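Local coordinates for glycosyl hydrolases family 31 family protein (PDB 6DRU) that hydrolyses terminal alpha-xylose residues from xyloglucan oligosaccharides as a family 31 glycoside hydrolase, releasing alpha-xylose from their non-reducing ends, at residues D493-Q498 against P653-N658; T640-Y643 against L649-S652. All blocks are in the same frame, centred on the assembly; numbering follows the deposited sequence.

Contact 1: D493-Q498 against P653-N658. With NAG (2-acetamido-2-deoxy-beta-D-glucopyranose), chain E; NAG (2-acetamido-2-deoxy-beta-D-glucopyranose), chain B.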
ATOM      1  N   ASP A 493      27.161 -24.492  25.754  1.00 53.32           N
ATOM      2  CA  ASP A 493      25.711 -24.419  25.613  1.00 60.18           C
ATOM      3  C   ASP A 493      25.278 -24.613  24.166  1.00 63.32           C
ATOM      4  O   ASP A 493      24.211 -25.183  23.909  1.00 58.66           O
ATOM      5  CB  ASP A 493      25.196 -23.082  26.149  1.00 61.64           C
ATOM      6  CG  ASP A 493      23.681 -22.999  26.152  1.00 82.50           C
ATOM      7  OD1 ASP A 493      23.025 -24.000  26.512  1.00 80.95           O
ATOM      8  OD2 ASP A 493      23.143 -21.928  25.796  1.00 85.73           O
ATOM      9  N   THR A 494      26.090 -24.154  23.211  1.00 62.42           N
ATOM     10  CA  THR A 494      25.735 -24.294  21.803  1.00 61.67           C
ATOM     11  C   THR A 494      25.675 -25.758  21.388  1.00 64.25           C
ATOM     12  O   THR A 494      24.785 -26.162  20.630  1.00 62.32           O
ATOM     13  CB  THR A 494      26.732 -23.532  20.934  1.00 54.11           C
ATOM     14  OG1 THR A 494      26.653 -22.131  21.225  1.00 58.62           O
ATOM     15  CG2 THR A 494      26.442 -23.755  19.467  1.00 52.41           C
ATOM     16  N   LEU A 495      26.612 -26.571  21.877  1.00 64.21           N
ATOM     17  CA  LEU A 495      26.618 -27.984  21.512  1.00 62.93           C
ATOM     18  C   LEU A 495      25.333 -28.677  21.946  1.00 62.13           C
ATOM     19  O   LEU A 495      24.844 -29.572  21.248  1.00 58.45           O
ATOM     20  CB  LEU A 495      27.838 -28.671  22.126  1.00 55.65           C
ATOM     21  CG  LEU A 495      27.857 -30.199  22.160  1.00 59.42           C
ATOM     22  CD1 LEU A 495      28.024 -30.759  20.763  1.00 61.08           C
ATOM     23  CD2 LEU A 495      28.965 -30.694  23.072  1.00 71.21           C
ATOM     24  N   ALA A 496      24.759 -28.261  23.079  1.00 62.67           N
ATOM     25  CA  ALA A 496      23.526 -28.877  23.555  1.00 66.10           C
ATOM     26  C   ALA A 496      22.321 -28.482  22.708  1.00 67.98           C
ATOM     27  O   ALA A 496      21.402 -29.290  22.529  1.00 65.11           O
ATOM     28  CB  ALA A 496      23.285 -28.504  25.018  1.00 54.53           C
ATOM     29  N   VAL A 497      22.299 -27.255  22.182  1.00 70.33           N
ATOM     30  CA  VAL A 497      21.131 -26.806  21.431  1.00 70.58           C
ATOM     31  C   VAL A 497      21.123 -27.339  20.002  1.00 66.12           C
ATOM     32  O   VAL A 497      20.051 -27.426  19.392  1.00 65.51           O
ATOM     33  CB  VAL A 497      21.017 -25.271  21.439  1.00 57.72           C
ATOM     34  CG1 VAL A 497      21.156 -24.738  22.858  1.00 55.66           C
ATOM     35  CG2 VAL A 497      22.041 -24.640  20.522  1.00 58.92           C
ATOM     36  N   GLN A 498      22.288 -27.690  19.446  1.00 58.99           N
ATOM     37  CA  GLN A 498      22.334 -28.158  18.063  1.00 57.92           C
ATOM     38  C   GLN A 498      21.562 -29.457  17.882  1.00 66.27           C
ATOM     39  O   GLN A 498      21.037 -29.715  16.793  1.00 67.47           O
ATOM     40  CB  GLN A 498      23.782 -28.352  17.612  1.00 62.91           C
ATOM     41  CG  GLN A 498      24.613 -27.087  17.606  1.00 62.67           C
ATOM     42  CD  GLN A 498      23.893 -25.928  16.952  1.00 73.00           C
ATOM     43  OE1 GLN A 498      23.585 -25.968  15.761  1.00 82.74           O
ATOM     44  NE2 GLN A 498      23.621 -24.886  17.726  1.00 73.38           N
ATOM     45  N   PRO A 653      25.252 -36.755  23.514  1.00 77.20           N
ATOM     46  CA  PRO A 653      26.548 -36.083  23.656  1.00 67.53           C
ATOM     47  C   PRO A 653      26.723 -35.468  25.035  1.00 66.55           C
ATOM     48  O   PRO A 653      25.759 -35.094  25.707  1.00 67.94           O
ATOM     49  CB  PRO A 653      26.510 -34.996  22.573  1.00 54.94           C
ATOM     50  CG  PRO A 653      25.361 -35.353  21.683  1.00 57.03           C
ATOM     51  CD  PRO A 653      24.381 -36.072  22.545  1.00 71.26           C
ATOM     52  N   VAL A 654      27.984 -35.364  25.450  1.00 61.44           N
ATOM     53  CA  VAL A 654      28.332 -34.695  26.699  1.00 68.60           C
ATOM     54  C   VAL A 654      28.430 -33.199  26.429  1.00 59.78           C
ATOM     55  O   VAL A 654      29.261 -32.755  25.631  1.00 55.55           O
ATOM     56  CB  VAL A 654      29.644 -35.243  27.278  1.00 63.58           C
ATOM     57  CG1 VAL A 654      30.108 -34.384  28.444  1.00 58.95           C
ATOM     58  CG2 VAL A 654      29.464 -36.685  27.722  1.00 59.20           C
ATOM     59  N   THR A 655      27.579 -32.419  27.094  1.00 57.66           N
ATOM     60  CA  THR A 655      27.465 -30.990  26.836  1.00 59.16           C
ATOM     61  C   THR A 655      27.985 -30.140  27.990  1.00 63.88           C
ATOM     62  O   THR A 655      27.625 -28.964  28.100  1.00 66.71           O
ATOM     63  CB  THR A 655      26.011 -30.628  26.534  1.00 68.00           C
ATOM     64  OG1 THR A 655      25.221 -30.810  27.717  1.00 58.96           O
ATOM     65  CG2 THR A 655      25.466 -31.520  25.428  1.00 60.39           C
ATOM     66  N   LEU A 656      28.828 -30.705  28.848  1.00 67.97           N
ATOM     67  CA  LEU A 656      29.390 -29.972  29.971  1.00 66.23           C
ATOM     68  C   LEU A 656      30.871 -30.288  30.101  1.00 68.99           C
ATOM     69  O   LEU A 656      31.305 -31.397  29.766  1.00 71.60           O
ATOM     70  CB  LEU A 656      28.674 -30.310  31.288  1.00 58.18           C
ATOM     71  CG  LEU A 656      27.247 -29.788  31.433  1.00 63.55           C
ATOM     72  CD1 LEU A 656      26.651 -30.244  32.754  1.00 59.19           C
ATOM     73  CD2 LEU A 656      27.222 -28.269  31.326  1.00 65.32           C
ATOM     74  N   PRO A 657      31.665 -29.341  30.587  1.00 62.90           N
ATOM     75  CA  PRO A 657      33.097 -29.589  30.763  1.00 68.99           C
ATOM     76  C   PRO A 657      33.389 -30.269  32.091  1.00 72.87           C
ATOM     77  O   PRO A 657      32.600 -30.220  33.037  1.00 71.36           O
ATOM     78  CB  PRO A 657      33.698 -28.181  30.726  1.00 61.72           C
ATOM     79  CG  PRO A 657      32.626 -27.329  31.322  1.00 52.75           C
ATOM     80  CD  PRO A 657      31.304 -27.949  30.915  1.00 54.01           C
ATOM     81  N   ASN A 658      34.556 -30.912  32.140  1.00 66.45           N
ATOM     82  CA  ASN A 658      35.041 -31.606  33.332  1.00 77.90           C
ATOM     83  C   ASN A 658      34.005 -32.621  33.826  1.00 78.45           C
ATOM     84  O   ASN A 658      33.392 -32.478  34.884  1.00 90.91           O
ATOM     85  CB  ASN A 658      35.403 -30.593  34.425  1.00 76.15           C
ATOM     86  CG  ASN A 658      36.186 -31.214  35.567  1.00103.82           C
ATOM     87  OD1 ASN A 658      36.993 -32.122  35.362  1.00117.35           O
ATOM     88  ND2 ASN A 658      35.952 -30.725  36.779  1.00107.83           N
TER
HETATM   89  C1  NAG E   2      20.194 -23.580  29.291  1.00 71.97           C
HETATM   90  C2  NAG E   2      19.429 -22.338  29.699  1.00 67.70           C
HETATM   91  C3  NAG E   2      20.133 -21.087  29.320  1.00 68.21           C
HETATM   92  C4  NAG E   2      21.583 -21.126  29.748  1.00 67.95           C
HETATM   93  C5  NAG E   2      22.239 -22.397  29.260  1.00 69.52           C
HETATM   94  C6  NAG E   2      23.667 -22.462  29.758  1.00 77.51           C
HETATM   95  C7  NAG E   2      16.976 -22.535  29.855  1.00 77.39           C
HETATM   96  C8  NAG E   2      15.620 -22.546  29.181  1.00 73.75           C
HETATM   97  N2  NAG E   2      18.150 -22.354  29.080  1.00 83.67           N
HETATM   98  O3  NAG E   2      19.456 -19.987  29.884  1.00 64.57           O
HETATM   99  O4  NAG E   2      22.258 -20.020  29.198  1.00 65.05           O
HETATM  100  O5  NAG E   2      21.522 -23.505  29.743  1.00 77.60           O
HETATM  101  O6  NAG E   2      23.676 -22.431  31.168  1.00 97.75           O
HETATM  102  O7  NAG E   2      17.060 -22.681  31.058  1.00 70.77           O
HETATM  103  C1  NAG B   1      19.399 -28.830  29.548  1.00 69.95           C
HETATM  104  C2  NAG B   1      20.790 -28.230  29.615  1.00 70.44           C
HETATM  105  C3  NAG B   1      20.791 -26.843  30.142  1.00 63.56           C
HETATM  106  C4  NAG B   1      19.766 -26.001  29.420  1.00 68.93           C
HETATM  107  C5  NAG B   1      18.418 -26.676  29.510  1.00 70.57           C
HETATM  108  C6  NAG B   1      17.376 -25.835  28.801  1.00 63.77           C
HETATM  109  C7  NAG B   1      22.719 -29.738  29.866  1.00 64.74           C
HETATM  110  C8  NAG B   1      23.597 -30.610  30.734  1.00 65.95           C
HETATM  111  N2  NAG B   1      21.615 -29.049  30.432  1.00 68.51           N
HETATM  112  O3  NAG B   1      22.084 -26.299  30.008  1.00 69.42           O
HETATM  113  O4  NAG B   1      19.698 -24.722  30.004  1.00 68.63           O
HETATM  114  O5  NAG B   1      18.514 -27.944  28.908  1.00 74.22           O
HETATM  115  O6  NAG B   1      16.733 -26.601  27.808  1.00 83.70           O
HETATM  116  O7  NAG B   1      22.958 -29.630  28.680  1.00 63.34           O

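Contact 2: T640-Y643 against L649-S652. With NAG (2-acetamido-2-deoxy-beta-D-glucopyranose), chain B.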
ATOM      1  N   THR A 640      15.562 -33.674  24.133  1.00 57.26           N
ATOM      2  CA  THR A 640      16.137 -32.657  23.263  1.00 58.71           C
ATOM      3  C   THR A 640      17.626 -32.860  23.011  1.00 69.77           C
ATOM      4  O   THR A 640      18.182 -32.199  22.126  1.00 64.25           O
ATOM      5  CB  THR A 640      15.908 -31.257  23.849  1.00 57.61           C
ATOM      6  OG1 THR A 640      16.663 -31.106  25.058  1.00 62.27           O
ATOM      7  CG2 THR A 640      14.432 -31.034  24.142  1.00 60.71           C
ATOM      8  N   GLN A 641      18.283 -33.752  23.760  1.00 71.49           N
ATOM      9  CA  GLN A 641      19.715 -33.988  23.605  1.00 62.76           C
ATOM     10  C   GLN A 641      20.064 -35.466  23.456  1.00 62.87           C
ATOM     11  O   GLN A 641      21.252 -35.807  23.437  1.00 67.21           O
ATOM     12  CB  GLN A 641      20.489 -33.387  24.785  1.00 57.14           C
ATOM     13  CG  GLN A 641      20.246 -31.897  24.991  1.00 62.92           C
ATOM     14  CD  GLN A 641      21.025 -31.334  26.165  1.00 70.58           C
ATOM     15  OE1 GLN A 641      20.639 -30.325  26.754  1.00 61.42           O
ATOM     16  NE2 GLN A 641      22.131 -31.984  26.507  1.00 77.62           N
ATOM     17  N   GLN A 642      19.072 -36.348  23.358  1.00 72.20           N
ATOM     18  CA  GLN A 642      19.285 -37.747  23.016  1.00 60.63           C
ATOM     19  C   GLN A 642      18.472 -38.088  21.776  1.00 58.72           C
ATOM     20  O   GLN A 642      17.446 -37.460  21.499  1.00 72.11           O
ATOM     21  CB  GLN A 642      18.885 -38.693  24.157  1.00 58.60           C
ATOM     22  CG  GLN A 642      19.510 -38.393  25.507  1.00 71.79           C
ATOM     23  CD  GLN A 642      19.092 -39.399  26.566  1.00 69.74           C
ATOM     24  OE1 GLN A 642      19.440 -39.268  27.741  1.00 65.97           O
ATOM     25  NE2 GLN A 642      18.343 -40.416  26.152  1.00 57.86           N
ATOM     26  N   TYR A 643      18.929 -39.093  21.034  1.00 51.33           N
ATOM     27  CA  TYR A 643      18.235 -39.488  19.818  1.00 54.68           C
ATOM     28  C   TYR A 643      18.724 -40.859  19.384  1.00 56.83           C
ATOM     29  O   TYR A 643      19.787 -41.324  19.804  1.00 59.25           O
ATOM     30  CB  TYR A 643      18.452 -38.475  18.690  1.00 59.45           C
ATOM     31  CG  TYR A 643      19.888 -38.361  18.232  1.00 59.22           C
ATOM     32  CD1 TYR A 643      20.788 -37.543  18.902  1.00 51.73           C
ATOM     33  CD2 TYR A 643      20.340 -39.067  17.123  1.00 47.06           C
ATOM     34  CE1 TYR A 643      22.101 -37.435  18.485  1.00 57.34           C
ATOM     35  CE2 TYR A 643      21.650 -38.965  16.699  1.00 45.96           C
ATOM     36  CZ  TYR A 643      22.526 -38.147  17.383  1.00 56.77           C
ATOM     37  OH  TYR A 643      23.833 -38.041  16.965  1.00 58.82           O
ATOM     38  N   LEU A 649      21.312 -47.483  17.264  1.00 69.74           N
ATOM     39  CA  LEU A 649      22.195 -46.698  18.116  1.00 58.43           C
ATOM     40  C   LEU A 649      21.416 -45.617  18.852  1.00 64.93           C
ATOM     41  O   LEU A 649      20.559 -44.951  18.266  1.00 79.50           O
ATOM     42  CB  LEU A 649      23.315 -46.060  17.292  1.00 59.58           C
ATOM     43  CG  LEU A 649      24.339 -47.023  16.688  1.00 63.12           C
ATOM     44  CD1 LEU A 649      25.340 -46.270  15.831  1.00 54.51           C
ATOM     45  CD2 LEU A 649      25.052 -47.795  17.784  1.00 63.71           C
ATOM     46  N   LEU A 650      21.716 -45.448  20.139  1.00 57.31           N
ATOM     47  CA  LEU A 650      21.181 -44.359  20.947  1.00 52.17           C
ATOM     48  C   LEU A 650      22.341 -43.475  21.384  1.00 62.74           C
ATOM     49  O   LEU A 650      23.249 -43.941  22.079  1.00 70.26           O
ATOM     50  CB  LEU A 650      20.417 -44.889  22.161  1.00 53.58           C
ATOM     51  CG  LEU A 650      19.951 -43.830  23.162  1.00 63.07           C
ATOM     52  CD1 LEU A 650      18.650 -43.195  22.696  1.00 61.59           C
ATOM     53  CD2 LEU A 650      19.791 -44.421  24.553  1.00 55.84           C
ATOM     54  N   VAL A 651      22.299 -42.202  20.997  1.00 66.75           N
ATOM     55  CA  VAL A 651      23.408 -41.275  21.192  1.00 64.18           C
ATOM     56  C   VAL A 651      22.981 -40.175  22.153  1.00 62.06           C
ATOM     57  O   VAL A 651      21.821 -39.749  22.148  1.00 64.39           O
ATOM     58  CB  VAL A 651      23.874 -40.679  19.845  1.00 60.33           C
ATOM     59  CG1 VAL A 651      25.096 -39.791  20.036  1.00 61.12           C
ATOM     60  CG2 VAL A 651      24.164 -41.790  18.844  1.00 50.76           C
ATOM     61  N   SER A 652      23.924 -39.720  22.981  1.00 58.57           N
ATOM     62  CA  SER A 652      23.690 -38.604  23.898  1.00 66.00           C
ATOM     63  C   SER A 652      25.023 -37.908  24.140  1.00 72.30           C
ATOM     64  O   SER A 652      25.867 -38.407  24.901  1.00 71.06           O
ATOM     65  CB  SER A 652      23.069 -39.067  25.212  1.00 62.29           C
ATOM     66  OG  SER A 652      22.933 -37.985  26.117  1.00 63.74           O
TER
HETATM   67  C1  NAG B   1      19.399 -28.830  29.548  1.00 69.95           C
HETATM   68  C2  NAG B   1      20.790 -28.230  29.615  1.00 70.44           C
HETATM   69  C3  NAG B   1      20.791 -26.843  30.142  1.00 63.56           C
HETATM   70  C4  NAG B   1      19.766 -26.001  29.420  1.00 68.93           C
HETATM   71  C5  NAG B   1      18.418 -26.676  29.510  1.00 70.57           C
HETATM   72  C6  NAG B   1      17.376 -25.835  28.801  1.00 63.77           C
HETATM   73  C7  NAG B   1      22.719 -29.738  29.866  1.00 64.74           C
HETATM   74  C8  NAG B   1      23.597 -30.610  30.734  1.00 65.95           C
HETATM   75  N2  NAG B   1      21.615 -29.049  30.432  1.00 68.51           N
HETATM   76  O3  NAG B   1      22.084 -26.299  30.008  1.00 69.42           O
HETATM   77  O4  NAG B   1      19.698 -24.722  30.004  1.00 68.63           O
HETATM   78  O5  NAG B   1      18.514 -27.944  28.908  1.00 74.22           O
HETATM   79  O6  NAG B   1      16.733 -26.601  27.808  1.00 83.70           O
HETATM   80  O7  NAG B   1      22.958 -29.630  28.680  1.00 63.34           O

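Contact 1: D493-Q498 against P653-N658
Thr-655 faces Ala-496 with its methyl branch and a glycan with its hydroxyl, and this split orientation sets up the contact. CG2 lies 3.7 Å from Ala-496 CB, and the CB atoms of the two residues, Thr-655 and Ala-496, are almost as close at 3.8 Å. A chi1 of 67° places OG1 of Thr-655 between its own backbone N and carbonyl carbon while CG2 lies beside the N, which parts the polar branch from the apolar one. OG1 donates a hydrogen bond of 2.7 Å to O7, the acetamido carbonyl oxygen of the chain B NAG. Ala-496 CB also borders that oxygen, and Leu-656, whose CB leads off away from the helix, brings CD1 within 3.7 Å of the acetamido methyl C8.

The helix 492-508 belongs to the family 31 TIM barrel, where it follows strand 481-484, whereas 653-658 is a loop of the C-terminal domain between strands 649-651 and 661-666. The contact is thus one of the places where barrel and C-terminal domain meet, beside an attached glycan.

Leu-495 supplies the other half of the contact. Its CG stands anti to the backbone N (chi1 165°), and CD2 is carried over the loop backbone, 3.3 Å from Val-654 O and 4.1 Å from Thr-655 CA. Val-654 meets the leucine through its backbone carbonyl, while its own side chain leaves in the other direction and packs on Trp-662. The same indole also touches Thr-655 and Leu-656, while Trp-547 of helix 535-548 packs against both Leu-495 and Pro-653. No hydrogen bond links helix to loop directly. One turn before Ala-496, Asp-493 turns from the loop and lays its carboxylate alongside the second sugar, OD1 lying 3.3 Å from C5 of the chain E NAG.

Contact 2: T640-Y643 against L649-S652
Tyr-643 lays its ring against Val-651, both side chains leaving the sheet on the same side. From CB the ring is swung between the residue's own backbone N and carbonyl carbon (chi1 64°), a turn that brings it alongside its cross-strand neighbour. CD1, on the near rim, passes 4.1 Å from Val-651 O. Further out, CE1 lies 3.9 Å from Val-651 CB and CZ 3.8 Å from the same carbon. This CB sits over one ring face, displaced toward the rim, in a CH-pi contact 25° off the ring normal. At the tip, OH reaches Val-651 CG1 at 3.8 Å, and its polar needs are met by the barrel domain: it accepts a hydrogen bond from Trp-547 NE1 and donates one to Phe-550 O. Val-499 and Leu-503 of helix 492-508 also touch the tyrosine.

Beneath this pair the backbones form a beta hairpin, strands 643-645 and 649-651 being neighbours in an antiparallel sheet of the family 31 C-terminal domain. Tyr-643 and Val-651 form a hydrogen-bonded pair in it: Val-651 N donates to Tyr-643 O over 2.9 Å, and Tyr-643 N donates to Val-651 O over 3.2 Å.

Leu-650 bends its CD1 back to 3.6 Å from Tyr-643 O. Before the bridge, Gln-642 runs out extended past Ser-652, CG lying 3.5 Å from OG, and carries its amide NE2 to Tyr-665 O; the serine hydroxyl has a weak bond with Trp-662 NE1. Gln-641, just past helix 637-640, directs its amide to the chain B NAG, where NE2 makes a weak bond to O7; OE1 of this residue accepts from Asn-637 ND2 and His-158 NE2.

Coming from the N terminus, past the N-terminal beta sheets and most of the barrel, the chain enters contact 1 at helix 492-508. It then runs through the rest of the barrel and into the C-terminal domain before reaching 640-643. Contact 2 closes a short hairpin there with 649-652, and the chain continues directly into 653-658, closing the long loop of contact 1. The hairpin is thus nested inside that loop. The two contacts abut: Pro-653 CD packs on Gln-641 O at 3.3 Å, and both touch the chain B NAG. Contact 1 ties barrel to C-terminal domain, while contact 2 joins strands within the latter.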